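Long-range contact in sulfur oxidation protein SOXB (Thermus thermophilus, PDB 2WDD), which probably hydrolyses the sulfur-sulfur bond of cysteine S-thiosulfonate in the bacterial sulfur oxidation pathway, using a pair of manganese ions: residues T133-G145 against W166-G178. Sequence-based numbering, arbitrary orientation. Where two conformers were deposited one is given.
Sequences TWTNSGLSLLTRG and WTLGRERVEELLG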
ATOM      1  N   THR A 133      -3.938  -7.725   1.925  1.00  9.74           N
ATOM      2  CA  THR A 133      -3.163  -8.694   2.665  1.00  9.35           C
ATOM      3  C   THR A 133      -2.792  -9.913   1.827  1.00 10.88           C
ATOM      4  O   THR A 133      -1.668 -10.400   1.895  1.00  9.70           O
ATOM      5  CB  THR A 133      -3.976  -9.174   3.889  1.00 14.62           C
ATOM      6  OG1 THR A 133      -4.464  -8.038   4.610  1.00 17.92           O
ATOM      7  CG2 THR A 133      -3.129 -10.064   4.804  1.00 13.34           C
ATOM      8  N   TRP A 134      -3.777 -10.441   1.114  1.00 10.94           N
ATOM      9  CA  TRP A 134      -3.644 -11.731   0.444  1.00 10.63           C
ATOM     10  C   TRP A 134      -2.794 -11.833  -0.796  1.00 13.48           C
ATOM     11  O   TRP A 134      -2.486 -12.948  -1.244  1.00 13.02           O
ATOM     12  CB  TRP A 134      -5.029 -12.262   0.064  1.00  9.68           C
ATOM     13  CG  TRP A 134      -5.963 -12.522   1.211  1.00 10.72           C
ATOM     14  CD1 TRP A 134      -5.661 -12.553   2.552  1.00 13.27           C
ATOM     15  CD2 TRP A 134      -7.334 -12.898   1.097  1.00 10.77           C
ATOM     16  NE1 TRP A 134      -6.784 -12.885   3.279  1.00 12.94           N
ATOM     17  CE2 TRP A 134      -7.823 -13.107   2.408  1.00 13.96           C
ATOM     18  CE3 TRP A 134      -8.216 -13.020   0.021  1.00 11.93           C
ATOM     19  CZ2 TRP A 134      -9.158 -13.423   2.660  1.00 13.39           C
ATOM     20  CZ3 TRP A 134      -9.536 -13.357   0.269  1.00 13.44           C
ATOM     21  CH2 TRP A 134      -9.992 -13.560   1.583  1.00 14.08           C
ATOM     22  N   THR A 135      -2.496 -10.685  -1.395  1.00  9.20           N
ATOM     23  CA  THR A 135      -1.868 -10.646  -2.701  1.00  8.68           C
ATOM     24  C   THR A 135      -0.487 -10.033  -2.751  1.00 11.92           C
ATOM     25  O   THR A 135       0.004  -9.468  -1.764  1.00 12.13           O
ATOM     26  CB  THR A 135      -2.805  -9.864  -3.654  1.00 11.63           C
ATOM     27  OG1 THR A 135      -3.118  -8.589  -3.066  1.00 10.61           O
ATOM     28  CG2 THR A 135      -4.112 -10.630  -3.862  1.00 12.04           C
ATOM     29  N   ASN A 136       0.112 -10.125  -3.939  1.00  9.86           N
ATOM     30  CA  ASN A 136       1.361  -9.429  -4.266  1.00  9.04           C
ATOM     31  C   ASN A 136       2.648  -9.899  -3.600  1.00 12.84           C
ATOM     32  O   ASN A 136       3.456  -9.093  -3.142  1.00 11.78           O
ATOM     33  CB  ASN A 136       1.173  -7.923  -4.114  1.00  9.84           C
ATOM     34  CG  ASN A 136      -0.171  -7.463  -4.637  1.00 13.13           C
ATOM     35  OD1 ASN A 136      -0.991  -6.930  -3.893  1.00  9.83           O
ATOM     36  ND2 ASN A 136      -0.416  -7.702  -5.920  1.00 10.49           N
ATOM     37  N   SER A 137       2.865 -11.210  -3.597  1.00 10.00           N
ATOM     38  CA  SER A 137       4.090 -11.756  -3.035  1.00  9.69           C
ATOM     39  C   SER A 137       4.290 -13.134  -3.625  1.00 12.39           C
ATOM     40  O   SER A 137       3.382 -13.682  -4.232  1.00 12.07           O
ATOM     41  CB  SER A 137       3.997 -11.861  -1.513  1.00 12.73           C
ATOM     42  OG  SER A 137       3.142 -12.936  -1.131  1.00 12.94           O
ATOM     43  N   GLY A 138       5.485 -13.683  -3.451  1.00 11.61           N
ATOM     44  CA  GLY A 138       5.769 -15.017  -3.949  1.00 12.10           C
ATOM     45  C   GLY A 138       4.841 -16.029  -3.301  1.00 15.65           C
ATOM     46  O   GLY A 138       4.194 -16.825  -3.988  1.00 15.53           O
ATOM     47  N   LEU A 139       4.768 -16.002  -1.972  1.00 12.61           N
ATOM     48  CA  LEU A 139       3.916 -16.928  -1.236  1.00 13.15           C
ATOM     49  C   LEU A 139       2.486 -16.863  -1.744  1.00 16.44           C
ATOM     50  O   LEU A 139       1.821 -17.893  -1.915  1.00 15.72           O
ATOM     51  CB  LEU A 139       3.925 -16.599   0.256  1.00 14.16           C
ATOM     52  CG  LEU A 139       3.014 -17.446   1.147  1.00 19.14           C
ATOM     53  CD1 LEU A 139       3.584 -18.861   1.309  1.00 19.90           C
ATOM     54  CD2 LEU A 139       2.858 -16.774   2.513  1.00 21.01           C
ATOM     55  N   SER A 140       2.001 -15.650  -1.980  1.00 12.87           N
ATOM     56  CA  SER A 140       0.639 -15.479  -2.456  1.00 10.64           C
ATOM     57  C   SER A 140       0.433 -16.060  -3.848  1.00 15.21           C
ATOM     58  O   SER A 140      -0.540 -16.769  -4.092  1.00 14.81           O
ATOM     59  CB  SER A 140       0.260 -13.997  -2.481  1.00 11.61           C
ATOM     60  OG  SER A 140      -1.018 -13.825  -3.053  1.00 12.60           O
ATOM     61  N   LEU A 141       1.308 -15.704  -4.782  1.00 12.21           N
ATOM     62  CA  LEU A 141       1.138 -16.168  -6.158  1.00 11.91           C
ATOM     63  C   LEU A 141       1.212 -17.683  -6.240  1.00 15.88           C
ATOM     64  O   LEU A 141       0.472 -18.306  -7.003  1.00 14.98           O
ATOM     65  CB  LEU A 141       2.177 -15.542  -7.088  1.00 12.19           C
ATOM     66  CG  LEU A 141       1.972 -14.065  -7.420  1.00 15.55           C
ATOM     67  CD1 LEU A 141       3.194 -13.542  -8.158  1.00 16.43           C
ATOM     68  CD2 LEU A 141       0.704 -13.837  -8.230  1.00 15.97           C
ATOM     69  N   LEU A 142       2.107 -18.267  -5.448  1.00 13.36           N
ATOM     70  CA  LEU A 142       2.294 -19.719  -5.461  1.00 14.24           C
ATOM     71  C   LEU A 142       1.132 -20.506  -4.883  1.00 19.00           C
ATOM     72  O   LEU A 142       1.049 -21.721  -5.077  1.00 18.68           O
ATOM     73  CB  LEU A 142       3.583 -20.094  -4.734  1.00 14.89           C
ATOM     74  CG  LEU A 142       4.873 -19.790  -5.505  1.00 20.11           C
ATOM     75  CD1 LEU A 142       6.104 -19.817  -4.588  1.00 20.50           C
ATOM     76  CD2 LEU A 142       5.040 -20.762  -6.668  1.00 22.12           C
ATOM     77  N   THR A 143       0.269 -19.834  -4.126  1.00 14.68           N
ATOM     78  CA  THR A 143      -0.858 -20.500  -3.473  1.00 13.91           C
ATOM     79  C   THR A 143      -2.189 -19.821  -3.775  1.00 16.93           C
ATOM     80  O   THR A 143      -3.202 -20.107  -3.127  1.00 16.67           O
ATOM     81  CB  THR A 143      -0.637 -20.566  -1.953  1.00 17.42           C
ATOM     82  OG1 THR A 143      -0.612 -19.230  -1.409  1.00 16.11           O
ATOM     83  CG2 THR A 143       0.680 -21.248  -1.641  1.00 17.36           C
ATOM     84  N   ARG A 144      -2.181 -18.896  -4.732  1.00 13.99           N
ATOM     85  CA  ARG A 144      -3.372 -18.121  -5.052  1.00 12.90           C
ATOM     86  C   ARG A 144      -3.996 -17.548  -3.773  1.00 15.65           C
ATOM     87  O   ARG A 144      -5.215 -17.606  -3.577  1.00 14.30           O
ATOM     88  CB  ARG A 144      -4.385 -18.928  -5.867  1.00 15.37           C
ATOM     89  CG  ARG A 144      -3.972 -19.117  -7.328  1.00 18.95           C
ATOM     90  CD  ARG A 144      -4.908 -20.082  -8.054  1.00 20.25           C
ATOM     91  NE  ARG A 144      -5.053 -21.330  -7.308  1.00 24.13           N
ATOM     92  CZ  ARG A 144      -6.220 -21.892  -7.011  1.00 36.43           C
ATOM     93  NH1 ARG A 144      -7.354 -21.324  -7.401  1.00 23.30           N
ATOM     94  NH2 ARG A 144      -6.254 -23.025  -6.324  1.00 27.23           N
ATOM     95  N   GLY A 145      -3.141 -17.008  -2.904  1.00 12.17           N
ATOM     96  CA  GLY A 145      -3.554 -16.379  -1.659  1.00 11.44           C
ATOM     97  C   GLY A 145      -3.760 -17.288  -0.458  1.00 16.17           C
ATOM     98  O   GLY A 145      -3.786 -16.818   0.678  1.00 14.54           O
ATOM     99  N   TRP A 166      -9.511  -8.813  -4.308  1.00  9.72           N
ATOM    100  CA  TRP A 166     -10.382  -9.093  -5.439  1.00 10.11           C
ATOM    101  C   TRP A 166      -9.686  -9.421  -6.747  1.00 12.07           C
ATOM    102  O   TRP A 166     -10.347  -9.864  -7.686  1.00 11.48           O
ATOM    103  CB  TRP A 166     -11.403  -7.982  -5.617  1.00 10.17           C
ATOM    104  CG  TRP A 166     -12.297  -7.900  -4.413  1.00 11.11           C
ATOM    105  CD1 TRP A 166     -12.139  -7.077  -3.336  1.00 13.76           C
ATOM    106  CD2 TRP A 166     -13.383  -8.781  -4.093  1.00 10.86           C
ATOM    107  NE1 TRP A 166     -13.077  -7.373  -2.371  1.00 12.87           N
ATOM    108  CE2 TRP A 166     -13.856  -8.411  -2.814  1.00 13.66           C
ATOM    109  CE3 TRP A 166     -14.012  -9.834  -4.766  1.00 12.20           C
ATOM    110  CZ2 TRP A 166     -14.950  -9.035  -2.208  1.00 13.02           C
ATOM    111  CZ3 TRP A 166     -15.077 -10.474  -4.147  1.00 13.63           C
ATOM    112  CH2 TRP A 166     -15.542 -10.063  -2.887  1.00 13.89           C
ATOM    113  N   THR A 167      -8.372  -9.199  -6.825  1.00  9.85           N
ATOM    114  CA  THR A 167      -7.646  -9.521  -8.055  1.00  8.97           C
ATOM    115  C   THR A 167      -7.419 -11.022  -8.164  1.00 12.82           C
ATOM    116  O   THR A 167      -6.863 -11.503  -9.153  1.00 12.14           O
ATOM    117  CB  THR A 167      -6.346  -8.709  -8.226  1.00 11.11           C
ATOM    118  OG1 THR A 167      -5.419  -9.040  -7.192  1.00 10.41           O
ATOM    119  CG2 THR A 167      -6.640  -7.213  -8.214  1.00 12.29           C
ATOM    120  N   LEU A 168      -7.882 -11.761  -7.158  1.00 11.29           N
ATOM    121  CA  LEU A 168      -7.830 -13.220  -7.202  1.00 11.02           C
ATOM    122  C   LEU A 168      -9.094 -13.713  -7.902  1.00 15.36           C
ATOM    123  O   LEU A 168      -9.195 -14.890  -8.245  1.00 15.31           O
ATOM    124  CB  LEU A 168      -7.775 -13.818  -5.797  1.00 10.77           C
ATOM    125  CG  LEU A 168      -6.486 -13.551  -5.016  1.00 13.40           C
ATOM    126  CD1 LEU A 168      -6.644 -13.973  -3.570  1.00 13.66           C
ATOM    127  CD2 LEU A 168      -5.298 -14.251  -5.659  1.00 15.28           C
ATOM    128  N   GLY A 169     -10.054 -12.814  -8.093  1.00 12.69           N
ATOM    129  CA  GLY A 169     -11.342 -13.132  -8.694  1.00 12.97           C
ATOM    130  C   GLY A 169     -12.374 -13.435  -7.615  1.00 17.55           C
ATOM    131  O   GLY A 169     -12.026 -13.947  -6.555  1.00 16.24           O
ATOM    132  N   ARG A 170     -13.641 -13.128  -7.895  1.00 16.67           N
ATOM    133  CA  ARG A 170     -14.701 -13.351  -6.917  0.50 17.06           C
ATOM    134  C   ARG A 170     -14.778 -14.788  -6.415  1.00 21.57           C
ATOM    135  O   ARG A 170     -14.945 -15.016  -5.215  1.00 21.82           O
ATOM    136  CB  ARG A 170     -16.057 -12.875  -7.440  0.50 17.56           C
ATOM    137  CG  ARG A 170     -17.158 -12.861  -6.392  0.50 26.96           C
ATOM    138  CD  ARG A 170     -18.525 -12.781  -7.049  0.50 31.15           C
ATOM    139  NE  ARG A 170     -19.613 -12.835  -6.077  0.50 39.51           N
ATOM    140  CZ  ARG A 170     -20.795 -12.255  -6.253  0.50 51.24           C
ATOM    141  NH1 ARG A 170     -21.732 -12.354  -5.320  0.50 37.17           N
ATOM    142  NH2 ARG A 170     -21.038 -11.573  -7.364  0.50 35.79           N
ATOM    143  N   GLU A 171     -14.658 -15.755  -7.318  1.00 19.00           N
ATOM    144  CA  GLU A 171     -14.710 -17.161  -6.926  1.00 19.04           C
ATOM    145  C   GLU A 171     -13.666 -17.540  -5.885  1.00 22.01           C
ATOM    146  O   GLU A 171     -13.986 -18.173  -4.874  1.00 22.15           O
ATOM    147  CB  GLU A 171     -14.591 -18.073  -8.147  1.00 20.88           C
ATOM    148  CG  GLU A 171     -15.768 -17.977  -9.103  1.00 35.46           C
ATOM    149  CD  GLU A 171     -15.670 -18.971 -10.245  1.00 66.91           C
ATOM    150  OE1 GLU A 171     -15.264 -20.127  -9.996  1.00 65.90           O
ATOM    151  OE2 GLU A 171     -15.991 -18.592 -11.392  1.00 66.07           O
ATOM    152  N   ARG A 172     -12.410 -17.179  -6.136  1.00 16.27           N
ATOM    153  CA  ARG A 172     -11.336 -17.512  -5.207  1.00 15.41           C
ATOM    154  C   ARG A 172     -11.499 -16.777  -3.884  1.00 16.49           C
ATOM    155  O   ARG A 172     -11.186 -17.322  -2.828  1.00 16.25           O
ATOM    156  CB  ARG A 172      -9.972 -17.190  -5.811  1.00 15.13           C
ATOM    157  CG  ARG A 172      -8.792 -17.548  -4.925  1.00 16.18           C
ATOM    158  CD  ARG A 172      -8.775 -19.025  -4.524  1.00 14.06           C
ATOM    159  NE  ARG A 172      -7.471 -19.440  -4.019  1.00 14.53           N
ATOM    160  CZ  ARG A 172      -7.174 -20.682  -3.649  1.00 20.69           C
ATOM    161  NH1 ARG A 172      -8.099 -21.636  -3.705  1.00 18.55           N
ATOM    162  NH2 ARG A 172      -5.952 -20.980  -3.247  1.00 18.71           N
ATOM    163  N   VAL A 173     -11.952 -15.527  -3.940  1.00 14.48           N
ATOM    164  CA  VAL A 173     -12.146 -14.767  -2.708  1.00 13.71           C
ATOM    165  C   VAL A 173     -13.170 -15.480  -1.831  1.00 18.91           C
ATOM    166  O   VAL A 173     -12.966 -15.653  -0.630  1.00 16.70           O
ATOM    167  CB  VAL A 173     -12.535 -13.303  -2.980  1.00 16.15           C
ATOM    168  CG1 VAL A 173     -12.986 -12.624  -1.680  1.00 15.32           C
ATOM    169  CG2 VAL A 173     -11.354 -12.543  -3.616  1.00 16.04           C
ATOM    170  N   GLU A 174     -14.261 -15.934  -2.436  1.00 18.50           N
ATOM    171  CA  GLU A 174     -15.276 -16.647  -1.655  1.00 19.01           C
ATOM    172  C   GLU A 174     -14.736 -17.949  -1.059  1.00 21.77           C
ATOM    173  O   GLU A 174     -15.026 -18.285   0.093  1.00 20.75           O
ATOM    174  CB  GLU A 174     -16.569 -16.799  -2.452  1.00 20.81           C
ATOM    175  CG  GLU A 174     -17.074 -15.440  -2.935  1.00 33.86           C
ATOM    176  CD  GLU A 174     -18.558 -15.397  -3.234  1.00 59.09           C
ATOM    177  OE1 GLU A 174     -18.962 -14.549  -4.059  1.00 48.72           O
ATOM    178  OE2 GLU A 174     -19.323 -16.171  -2.620  1.00 58.59           O
ATOM    179  N   GLU A 175     -13.900 -18.655  -1.813  1.00 17.99           N
ATOM    180  CA  GLU A 175     -13.270 -19.876  -1.325  0.50 17.51           C
ATOM    181  C   GLU A 175     -12.393 -19.540  -0.124  1.00 20.56           C
ATOM    182  O   GLU A 175     -12.419 -20.222   0.908  1.00 20.41           O
ATOM    183  CB  GLU A 175     -12.387 -20.488  -2.418  0.50 18.91           C
ATOM    184  CG  GLU A 175     -13.068 -21.539  -3.271  0.50 25.78           C
ATOM    185  CD  GLU A 175     -12.104 -22.233  -4.212  0.50 39.27           C
ATOM    186  OE1 GLU A 175     -11.172 -21.568  -4.714  0.50 17.78           O
ATOM    187  OE2 GLU A 175     -12.277 -23.447  -4.445  0.50 37.70           O
ATOM    188  N   LEU A 176     -11.595 -18.485  -0.269  1.00 15.11           N
ATOM    189  CA  LEU A 176     -10.692 -18.088   0.793  1.00 14.07           C
ATOM    190  C   LEU A 176     -11.408 -17.574   2.035  1.00 16.46           C
ATOM    191  O   LEU A 176     -10.936 -17.773   3.148  1.00 15.15           O
ATOM    192  CB  LEU A 176      -9.662 -17.080   0.279  1.00 13.78           C
ATOM    193  CG  LEU A 176      -8.658 -17.685  -0.706  1.00 16.99           C
ATOM    194  CD1 LEU A 176      -7.692 -16.606  -1.210  1.00 16.29           C
ATOM    195  CD2 LEU A 176      -7.905 -18.823  -0.027  1.00 17.87           C
ATOM    196  N   LEU A 177     -12.562 -16.946   1.842  1.00 13.79           N
ATOM    197  CA  LEU A 177     -13.339 -16.455   2.979  1.00 14.50           C
ATOM    198  C   LEU A 177     -13.876 -17.646   3.767  1.00 18.27           C
ATOM    199  O   LEU A 177     -14.127 -17.545   4.968  1.00 17.14           O
ATOM    200  CB  LEU A 177     -14.457 -15.528   2.508  1.00 14.60           C
ATOM    201  CG  LEU A 177     -13.981 -14.110   2.163  1.00 18.75           C
ATOM    202  CD1 LEU A 177     -15.118 -13.228   1.652  1.00 19.75           C
ATOM    203  CD2 LEU A 177     -13.289 -13.462   3.350  1.00 19.45           C
ATOM    204  N   GLY A 178     -14.021 -18.787   3.097  1.00 15.62           N
ATOM    205  CA  GLY A 178     -14.464 -19.986   3.786  1.00 15.26           C
ATOM    206  C   GLY A 178     -13.374 -20.456   4.731  1.00 19.72           C
ATOM    207  O   GLY A 178     -13.648 -20.967   5.821  1.00 20.94           O
TER
HETATM  208  O   HOH W   1      -2.683  -9.048  -7.857  1.00 11.30           O
HETATM  209  O   HOH W   2      -9.684 -23.069  -6.517  1.00 33.88           O
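Arg172 meets the end of helix 138-143 edge-on, a good example of how an arginine can bind the backbone carbonyls where a helix closes. Its NE gives a nearly straight bond (170°) to Arg144 O at 2.9 Å, while NH2 reaches Thr143 O, also at 2.9 Å but at a more bent angle. Both oxygens lie close to the guanidinium plane. The chain gets there with CG anti to the backbone N and a bend at chi2 (57°). Arg144, which closes the helix in a Schellman motif, lays its own guanidinium over one face of Arg172, centres 3.7 Å apart. In one of its two conformers Glu175 forms a salt bridge from OE1 to Arg172 NH1 and accepts from a water held by Arg144 NH1, which may ease the like charges brought together here. With an alanine at the Arg172 position, Thr143 O and Arg144 O would probably lose these donors and the Arg144 guanidinium the surface it stacks on.

Below this polar layer, Leu176 runs antiparallel to the Trp134 side chain, its CB making an off-centre CH-pi contact 4.1 Å from the centroid of the six-membered ring. Leu177 CD2 and Val173 CG1 meet the indole at its edge, and Trp134 NE1 bonds Gln152 of helix 146-155. Leu168 CD1 packs against CE3 of the indole, and Thr135 CG2 touches Leu168 CG at 3.9 Å. Thr135 follows closely on the manganese ligand Asp132. The contact packs helix 170-179 against the loop and helix that follow this metal-binding aspartate in the two-metal phosphoesterase-like domain of the 5'-nucleotidase family.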